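Local coordinates for F420-dependent methylenetetrahydromethanopterin dehydrogenase (Methanopyrus kandleri, PDB 1QV9), which catalyses the reversible, coenzyme F420-dependent interconversion of methenyl- and methylene-tetrahydromethanopterin, a step of methanogenesis from carbon dioxide, at residues V3-S17 with I59-P73. Residues are numbered along the deposited sequence; the frame is centred on the assembly and turned at random.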
ATOM      1  N   VAL A   3      -8.708  44.402  16.132  1.00 35.66           N
ATOM      2  CA  VAL A   3      -8.655  42.998  16.525  1.00 31.08           C
ATOM      3  C   VAL A   3     -10.052  42.420  16.740  1.00 30.57           C
ATOM      4  O   VAL A   3     -10.817  42.940  17.544  1.00 32.66           O
ATOM      5  CB  VAL A   3      -7.850  42.864  17.842  1.00 32.84           C
ATOM      6  CG1 VAL A   3      -7.894  41.428  18.360  1.00 30.96           C
ATOM      7  CG2 VAL A   3      -6.410  43.314  17.620  1.00 32.66           C
ATOM      8  N   ALA A   4     -10.372  41.349  16.015  1.00 22.74           N
ATOM      9  CA  ALA A   4     -11.648  40.664  16.137  1.00 22.28           C
ATOM     10  C   ALA A   4     -11.553  39.706  17.337  1.00 21.67           C
ATOM     11  O   ALA A   4     -10.516  39.070  17.559  1.00 26.49           O
ATOM     12  CB  ALA A   4     -11.930  39.875  14.875  1.00 21.83           C
ATOM     13  N   LYS A   5     -12.638  39.597  18.086  1.00 21.31           N
ATOM     14  CA  LYS A   5     -12.660  38.728  19.266  1.00 19.25           C
ATOM     15  C   LYS A   5     -13.807  37.742  19.164  1.00 19.07           C
ATOM     16  O   LYS A   5     -14.879  38.085  18.680  1.00 19.66           O
ATOM     17  CB  LYS A   5     -12.820  39.567  20.532  1.00 20.46           C
ATOM     18  CG  LYS A   5     -11.552  40.354  20.864  1.00 24.73           C
ATOM     19  CD  LYS A   5     -11.702  41.216  22.109  1.00 29.45           C
ATOM     20  CE  LYS A   5     -12.609  42.407  21.858  1.00 35.46           C
ATOM     21  NZ  LYS A   5     -12.666  43.293  23.063  1.00 41.56           N
ATOM     22  N   ALA A   6     -13.570  36.506  19.596  1.00 16.51           N
ATOM     23  CA  ALA A   6     -14.635  35.510  19.567  1.00 15.99           C
ATOM     24  C   ALA A   6     -14.434  34.493  20.691  1.00 16.86           C
ATOM     25  O   ALA A   6     -13.313  34.276  21.143  1.00 18.81           O
ATOM     26  CB  ALA A   6     -14.652  34.772  18.223  1.00 17.82           C
ATOM     27  N   ILE A   7     -15.527  33.891  21.129  1.00 15.70           N
ATOM     28  CA  ILE A   7     -15.447  32.840  22.148  1.00 16.05           C
ATOM     29  C   ILE A   7     -15.968  31.594  21.460  1.00 18.35           C
ATOM     30  O   ILE A   7     -16.954  31.655  20.728  1.00 16.72           O
ATOM     31  CB  ILE A   7     -16.347  33.131  23.369  1.00 15.89           C
ATOM     32  CG1 ILE A   7     -15.881  34.404  24.089  1.00 17.35           C
ATOM     33  CG2 ILE A   7     -16.315  31.920  24.368  1.00 17.24           C
ATOM     34  CD1 ILE A   7     -16.798  34.833  25.232  1.00 20.51           C
ATOM     35  N   PHE A   8     -15.295  30.469  21.673  1.00 15.76           N
ATOM     36  CA  PHE A   8     -15.712  29.183  21.111  1.00 15.66           C
ATOM     37  C   PHE A   8     -16.145  28.311  22.274  1.00 15.30           C
ATOM     38  O   PHE A   8     -15.442  28.242  23.275  1.00 18.31           O
ATOM     39  CB  PHE A   8     -14.552  28.499  20.377  1.00 17.16           C
ATOM     40  CG  PHE A   8     -14.181  29.183  19.090  1.00 17.22           C
ATOM     41  CD1 PHE A   8     -13.323  30.285  19.085  1.00 18.90           C
ATOM     42  CD2 PHE A   8     -14.697  28.715  17.875  1.00 17.01           C
ATOM     43  CE1 PHE A   8     -12.969  30.919  17.877  1.00 19.37           C
ATOM     44  CE2 PHE A   8     -14.339  29.349  16.645  1.00 18.27           C
ATOM     45  CZ  PHE A   8     -13.469  30.453  16.662  1.00 18.62           C
ATOM     46  N   ILE A   9     -17.294  27.645  22.155  1.00 14.83           N
ATOM     47  CA  ILE A   9     -17.776  26.765  23.233  1.00 16.61           C
ATOM     48  C   ILE A   9     -17.776  25.354  22.672  1.00 16.48           C
ATOM     49  O   ILE A   9     -18.344  25.115  21.601  1.00 17.32           O
ATOM     50  CB  ILE A   9     -19.205  27.147  23.660  1.00 16.95           C
ATOM     51  CG1 ILE A   9     -19.278  28.631  24.000  1.00 17.79           C
ATOM     52  CG2 ILE A   9     -19.656  26.282  24.835  1.00 17.30           C
ATOM     53  CD1 ILE A   9     -20.745  29.136  24.168  1.00 18.84           C
ATOM     54  N   LYS A  10     -17.162  24.405  23.395  1.00 16.78           N
ATOM     55  CA  LYS A  10     -17.049  23.032  22.910  1.00 17.06           C
ATOM     56  C   LYS A  10     -17.639  22.056  23.918  1.00 17.22           C
ATOM     57  O   LYS A  10     -17.121  21.919  25.039  1.00 18.43           O
ATOM     58  CB  LYS A  10     -15.559  22.651  22.660  1.00 15.27           C
ATOM     59  CG  LYS A  10     -14.844  23.557  21.664  1.00 18.19           C
ATOM     60  CD  LYS A  10     -13.430  23.084  21.328  1.00 18.47           C
ATOM     61  CE  LYS A  10     -12.763  24.090  20.374  1.00 18.54           C
ATOM     62  NZ  LYS A  10     -11.527  23.544  19.751  1.00 20.41           N
ATOM     63  N   CYS A  11     -18.732  21.396  23.526  1.00 16.70           N
ATOM     64  CA  CYS A  11     -19.396  20.395  24.361  1.00 16.07           C
ATOM     65  C   CYS A  11     -19.624  19.163  23.505  1.00 16.94           C
ATOM     66  O   CYS A  11     -20.295  19.243  22.453  1.00 20.84           O
ATOM     67  CB  CYS A  11     -20.727  20.927  24.889  1.00 20.45           C
ATOM     68  SG  CYS A  11     -20.585  22.383  25.951  1.00 20.06           S
ATOM     69  N   GLY A  12     -19.115  18.007  23.939  1.00 16.95           N
ATOM     70  CA  GLY A  12     -19.224  16.820  23.116  1.00 16.34           C
ATOM     71  C   GLY A  12     -18.087  16.920  22.109  1.00 19.78           C
ATOM     72  O   GLY A  12     -17.328  17.890  22.162  1.00 23.80           O
ATOM     73  N   ASN A  13     -17.933  15.960  21.217  1.00 18.92           N
ATOM     74  CA  ASN A  13     -16.835  16.127  20.256  1.00 19.66           C
ATOM     75  C   ASN A  13     -17.228  15.798  18.837  1.00 18.36           C
ATOM     76  O   ASN A  13     -17.885  14.792  18.561  1.00 20.47           O
ATOM     77  CB  ASN A  13     -15.632  15.276  20.646  1.00 20.40           C
ATOM     78  CG  ASN A  13     -14.394  15.591  19.798  1.00 22.89           C
ATOM     79  OD1 ASN A  13     -13.945  16.759  19.713  1.00 23.63           O
ATOM     80  ND2 ASN A  13     -13.857  14.564  19.145  1.00 24.35           N
ATOM     81  N   LEU A  14     -16.806  16.673  17.946  1.00 18.59           N
ATOM     82  CA  LEU A  14     -17.020  16.539  16.526  1.00 19.05           C
ATOM     83  C   LEU A  14     -15.645  16.873  15.949  1.00 18.49           C
ATOM     84  O   LEU A  14     -14.879  17.637  16.551  1.00 18.19           O
ATOM     85  CB  LEU A  14     -18.050  17.602  16.065  1.00 25.00           C
ATOM     86  CG  LEU A  14     -19.247  17.273  15.183  1.00 30.91           C
ATOM     87  CD1 LEU A  14     -19.918  15.988  15.617  1.00 25.55           C
ATOM     88  CD2 LEU A  14     -20.202  18.457  15.228  1.00 30.83           C
ATOM     89  N   GLY A  15     -15.312  16.286  14.806  1.00 16.95           N
ATOM     90  CA  GLY A  15     -14.042  16.620  14.214  1.00 16.46           C
ATOM     91  C   GLY A  15     -13.936  18.105  13.920  1.00 17.95           C
ATOM     92  O   GLY A  15     -12.898  18.721  14.127  1.00 18.10           O
ATOM     93  N   THR A  16     -15.015  18.723  13.451  1.00 16.66           N
ATOM     94  CA  THR A  16     -14.916  20.137  13.114  1.00 17.91           C
ATOM     95  C   THR A  16     -14.791  21.011  14.359  1.00 17.62           C
ATOM     96  O   THR A  16     -14.101  22.027  14.333  1.00 20.95           O
ATOM     97  CB  THR A  16     -16.138  20.570  12.250  1.00 17.18           C
ATOM     98  OG1 THR A  16     -16.197  19.710  11.105  1.00 18.37           O
ATOM     99  CG2 THR A  16     -15.987  22.041  11.755  1.00 21.63           C
ATOM    100  N   SER A  17     -15.431  20.614  15.455  1.00 17.32           N
ATOM    101  CA  SER A  17     -15.339  21.450  16.648  1.00 19.53           C
ATOM    102  C   SER A  17     -13.947  21.355  17.278  1.00 20.38           C
ATOM    103  O   SER A  17     -13.490  22.304  17.914  1.00 20.57           O
ATOM    104  CB  SER A  17     -16.476  21.140  17.627  1.00 21.63           C
ATOM    105  OG  SER A  17     -16.438  19.807  18.092  1.00 26.70           O
ATOM    106  N   ILE A  59     -17.631  35.342  30.756  1.00 22.01           N
ATOM    107  CA  ILE A  59     -16.388  35.839  30.175  1.00 21.66           C
ATOM    108  C   ILE A  59     -16.675  36.981  29.190  1.00 24.40           C
ATOM    109  O   ILE A  59     -15.932  37.974  29.127  1.00 25.56           O
ATOM    110  CB  ILE A  59     -15.653  34.682  29.462  1.00 25.82           C
ATOM    111  CG1 ILE A  59     -15.071  33.741  30.527  1.00 26.01           C
ATOM    112  CG2 ILE A  59     -14.543  35.183  28.572  1.00 24.00           C
ATOM    113  CD1 ILE A  59     -14.866  32.305  29.998  1.00 30.46           C
ATOM    114  N   ALA A  60     -17.755  36.831  28.433  1.00 24.15           N
ATOM    115  CA  ALA A  60     -18.144  37.813  27.418  1.00 24.67           C
ATOM    116  C   ALA A  60     -18.324  39.238  27.948  1.00 26.63           C
ATOM    117  O   ALA A  60     -18.063  40.199  27.229  1.00 25.15           O
ATOM    118  CB  ALA A  60     -19.423  37.333  26.711  1.00 23.94           C
ATOM    119  N   GLU A  61     -18.755  39.384  29.198  1.00 29.29           N
ATOM    120  CA  GLU A  61     -18.961  40.724  29.760  1.00 31.28           C
ATOM    121  C   GLU A  61     -17.707  41.594  29.693  1.00 33.15           C
ATOM    122  O   GLU A  61     -17.776  42.769  29.315  1.00 32.70           O
ATOM    123  CB  GLU A  61     -19.439  40.638  31.211  1.00 37.30           C
ATOM    124  CG  GLU A  61     -19.849  41.998  31.777  1.00 45.54           C
ATOM    125  CD  GLU A  61     -20.163  41.964  33.264  1.00 51.36           C
ATOM    126  OE1 GLU A  61     -20.652  42.997  33.787  1.00 53.99           O
ATOM    127  OE2 GLU A  61     -19.916  40.918  33.915  1.00 52.25           O
ATOM    128  N   ASP A  62     -16.560  41.029  30.054  1.00 31.61           N
ATOM    129  CA  ASP A  62     -15.318  41.787  30.007  1.00 30.67           C
ATOM    130  C   ASP A  62     -14.570  41.608  28.693  1.00 29.81           C
ATOM    131  O   ASP A  62     -13.831  42.498  28.252  1.00 31.35           O
ATOM    132  CB  ASP A  62     -14.397  41.369  31.162  1.00 35.83           C
ATOM    133  CG  ASP A  62     -13.092  42.147  31.177  1.00 45.52           C
ATOM    134  OD1 ASP A  62     -12.042  41.570  30.806  1.00 50.46           O
ATOM    135  OD2 ASP A  62     -13.111  43.343  31.556  1.00 47.92           O
ATOM    136  N   PHE A  63     -14.745  40.451  28.061  1.00 25.75           N
ATOM    137  CA  PHE A  63     -14.029  40.182  26.820  1.00 23.53           C
ATOM    138  C   PHE A  63     -14.653  40.873  25.616  1.00 21.86           C
ATOM    139  O   PHE A  63     -13.936  41.228  24.701  1.00 24.72           O
ATOM    140  CB  PHE A  63     -13.944  38.661  26.597  1.00 22.86           C
ATOM    141  CG  PHE A  63     -13.062  38.242  25.446  1.00 19.96           C
ATOM    142  CD1 PHE A  63     -11.704  38.583  25.389  1.00 19.82           C
ATOM    143  CD2 PHE A  63     -13.588  37.451  24.415  1.00 20.54           C
ATOM    144  CE1 PHE A  63     -10.904  38.154  24.349  1.00 23.13           C
ATOM    145  CE2 PHE A  63     -12.793  37.022  23.379  1.00 18.71           C
ATOM    146  CZ  PHE A  63     -11.446  37.366  23.330  1.00 20.02           C
ATOM    147  N   GLU A  64     -15.969  41.069  25.647  1.00 23.30           N
ATOM    148  CA  GLU A  64     -16.698  41.746  24.569  1.00 25.00           C
ATOM    149  C   GLU A  64     -16.453  41.118  23.185  1.00 23.33           C
ATOM    150  O   GLU A  64     -15.922  41.763  22.262  1.00 25.64           O
ATOM    151  CB  GLU A  64     -16.325  43.239  24.537  1.00 29.28           C
ATOM    152  CG  GLU A  64     -16.449  43.905  25.895  1.00 37.16           C
ATOM    153  CD  GLU A  64     -16.268  45.418  25.852  1.00 41.51           C
ATOM    154  OE1 GLU A  64     -15.385  45.902  25.114  1.00 40.85           O
ATOM    155  OE2 GLU A  64     -17.011  46.117  26.579  1.00 44.81           O
ATOM    156  N   PRO A  65     -16.809  39.834  23.029  1.00 20.42           N
ATOM    157  CA  PRO A  65     -16.622  39.164  21.742  1.00 19.23           C
ATOM    158  C   PRO A  65     -17.521  39.740  20.642  1.00 18.36           C
ATOM    159  O   PRO A  65     -18.616  40.232  20.921  1.00 20.16           O
ATOM    160  CB  PRO A  65     -17.007  37.722  22.045  1.00 20.85           C
ATOM    161  CG  PRO A  65     -18.037  37.848  23.099  1.00 20.64           C
ATOM    162  CD  PRO A  65     -17.487  38.951  23.994  1.00 22.13           C
ATOM    163  N   ASP A  66     -17.029  39.665  19.404  1.00 17.15           N
ATOM    164  CA  ASP A  66     -17.800  40.104  18.243  1.00 17.51           C
ATOM    165  C   ASP A  66     -18.782  38.989  17.868  1.00 20.22           C
ATOM    166  O   ASP A  66     -19.848  39.239  17.345  1.00 19.60           O
ATOM    167  CB  ASP A  66     -16.827  40.425  17.127  1.00 20.56           C
ATOM    168  CG  ASP A  66     -15.928  41.577  17.493  1.00 24.32           C
ATOM    169  OD1 ASP A  66     -14.688  41.442  17.398  1.00 23.40           O
ATOM    170  OD2 ASP A  66     -16.481  42.638  17.896  1.00 26.57           O
ATOM    171  N   PHE A  67     -18.409  37.742  18.144  1.00 17.08           N
ATOM    172  CA  PHE A  67     -19.321  36.632  17.887  1.00 14.43           C
ATOM    173  C   PHE A  67     -18.920  35.456  18.776  1.00 16.13           C
ATOM    174  O   PHE A  67     -17.814  35.444  19.333  1.00 16.77           O
ATOM    175  CB  PHE A  67     -19.354  36.212  16.392  1.00 17.26           C
ATOM    176  CG  PHE A  67     -18.023  35.761  15.815  1.00 17.48           C
ATOM    177  CD1 PHE A  67     -17.673  34.417  15.779  1.00 18.52           C
ATOM    178  CD2 PHE A  67     -17.149  36.671  15.245  1.00 17.98           C
ATOM    179  CE1 PHE A  67     -16.506  33.985  15.190  1.00 17.45           C
ATOM    180  CE2 PHE A  67     -15.955  36.252  14.642  1.00 19.38           C
ATOM    181  CZ  PHE A  67     -15.622  34.890  14.609  1.00 20.07           C
ATOM    182  N   ILE A  68     -19.862  34.534  18.956  1.00 15.04           N
ATOM    183  CA  ILE A  68     -19.669  33.324  19.773  1.00 16.21           C
ATOM    184  C   ILE A  68     -20.006  32.115  18.911  1.00 19.47           C
ATOM    185  O   ILE A  68     -20.946  32.162  18.120  1.00 19.33           O
ATOM    186  CB  ILE A  68     -20.572  33.361  20.995  1.00 16.57           C
ATOM    187  CG1 ILE A  68     -20.162  34.553  21.859  1.00 16.39           C
ATOM    188  CG2 ILE A  68     -20.432  32.060  21.815  1.00 18.34           C
ATOM    189  CD1 ILE A  68     -20.988  34.788  23.101  1.00 17.59           C
ATOM    190  N   VAL A  69     -19.223  31.043  19.041  1.00 14.48           N
ATOM    191  CA  VAL A  69     -19.445  29.837  18.267  1.00 16.42           C
ATOM    192  C   VAL A  69     -19.656  28.692  19.222  1.00 18.44           C
ATOM    193  O   VAL A  69     -18.935  28.555  20.204  1.00 19.85           O
ATOM    194  CB  VAL A  69     -18.218  29.502  17.347  1.00 16.78           C
ATOM    195  CG1 VAL A  69     -18.524  28.268  16.505  1.00 18.82           C
ATOM    196  CG2 VAL A  69     -17.858  30.700  16.479  1.00 18.78           C
ATOM    197  N   TYR A  70     -20.693  27.901  18.995  1.00 15.70           N
ATOM    198  CA  TYR A  70     -20.919  26.706  19.816  1.00 16.63           C
ATOM    199  C   TYR A  70     -20.742  25.537  18.857  1.00 16.54           C
ATOM    200  O   TYR A  70     -21.376  25.499  17.802  1.00 17.25           O
ATOM    201  CB  TYR A  70     -22.326  26.683  20.391  1.00 16.55           C
ATOM    202  CG  TYR A  70     -22.665  25.367  21.057  1.00 15.39           C
ATOM    203  CD1 TYR A  70     -23.186  24.286  20.328  1.00 19.65           C
ATOM    204  CD2 TYR A  70     -22.381  25.175  22.418  1.00 15.91           C
ATOM    205  CE1 TYR A  70     -23.411  23.031  20.932  1.00 18.98           C
ATOM    206  CE2 TYR A  70     -22.609  23.924  23.024  1.00 19.50           C
ATOM    207  CZ  TYR A  70     -23.117  22.873  22.285  1.00 21.76           C
ATOM    208  OH  TYR A  70     -23.399  21.660  22.913  1.00 22.63           O
ATOM    209  N   GLY A  71     -19.872  24.591  19.207  1.00 16.25           N
ATOM    210  CA  GLY A  71     -19.641  23.442  18.335  1.00 16.98           C
ATOM    211  C   GLY A  71     -19.757  22.127  19.109  1.00 19.00           C
ATOM    212  O   GLY A  71     -19.278  22.026  20.247  1.00 18.00           O
ATOM    213  N   GLY A  72     -20.390  21.135  18.496  1.00 18.43           N
ATOM    214  CA  GLY A  72     -20.516  19.837  19.122  1.00 19.11           C
ATOM    215  C   GLY A  72     -21.556  19.045  18.372  1.00 18.76           C
ATOM    216  O   GLY A  72     -22.247  19.605  17.495  1.00 19.10           O
ATOM    217  N   PRO A  73     -21.688  17.748  18.674  1.00 17.79           N
ATOM    218  CA  PRO A  73     -22.665  16.929  17.978  1.00 18.79           C
ATOM    219  C   PRO A  73     -24.118  17.337  18.202  1.00 19.56           C
ATOM    220  O   PRO A  73     -24.474  17.964  19.217  1.00 18.61           O
ATOM    221  CB  PRO A  73     -22.425  15.529  18.548  1.00 19.78           C
ATOM    222  CG  PRO A  73     -21.014  15.582  19.091  1.00 20.03           C
ATOM    223  CD  PRO A  73     -20.918  16.955  19.648  1.00 15.93           C
TER
HETATM  224  O   HOH W   1     -13.411  43.426  18.452  1.00 33.86           O
HETATM  225  O   HOH W   2     -14.154  45.543  22.463  1.00 41.88           O
HETATM  226  O   HOH W   3     -22.937  19.358  21.345  1.00 20.92           O
HETATM  227  O   HOH W   4     -17.162  20.099  20.604  1.00 23.01           O
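Asp66 OD1 is held by the backbone N of Lys5, 2.8 Å away on the anti side of the carboxylate and 28° out of its plane, and met at 2.6 Å by a water that also contacts Val3 O. Asp66 N returns a bond to Lys5 O, from above the carbonyl plane, so one residue clamps both polar backbone atoms of Lys5 where the strands begin. The lysine side chain runs over one face of the Phe63 ring, CD lying 4.1 Å from the centroid, and its bend at chi3 (-72°) carries NZ to the carbonyl O of Phe63, 2.9 Å away at the helix C-terminus. A water bridges NZ to Glu64 OE1. With an alanine in place of Lys5, the ring would keep its CB contact but is likely to lose the CG and CD packing, and Phe63 O its ammonium donor.

Beyond this clamp, strands 4-10 and 67-71 pair in parallel, their axes 15° apart; Ile9 N to Val69 O, at 2.7 Å, is the shortest rung. On one face Ala6 CB sits over the Phe67 ring, 3.8 Å from its centroid, and Phe8 lies beside Val69; helix 153-169 packs against Phe67 and Val69. On the other, Ile7 CD1 reaches Ala60 CB and Pro65 CG, while Ile9 CG2 meets Tyr70 CD2 at 3.8 Å, beneath helix 46-63. At the C-terminal ends, a CB on Gly71 would fall 3.0 Å from Ser17 CB; its absence leaves room for helix 15-19. Waters there link Gly12 O, Ser17 OG and Gly71 O, and Cys11 O, Tyr70 OH and Pro73 O. The chemistry thus implies a central strand pair, 4-10 lying between the two strands that helix 46-63 connects, with an apolar middle and polar bonds and water at its two ends.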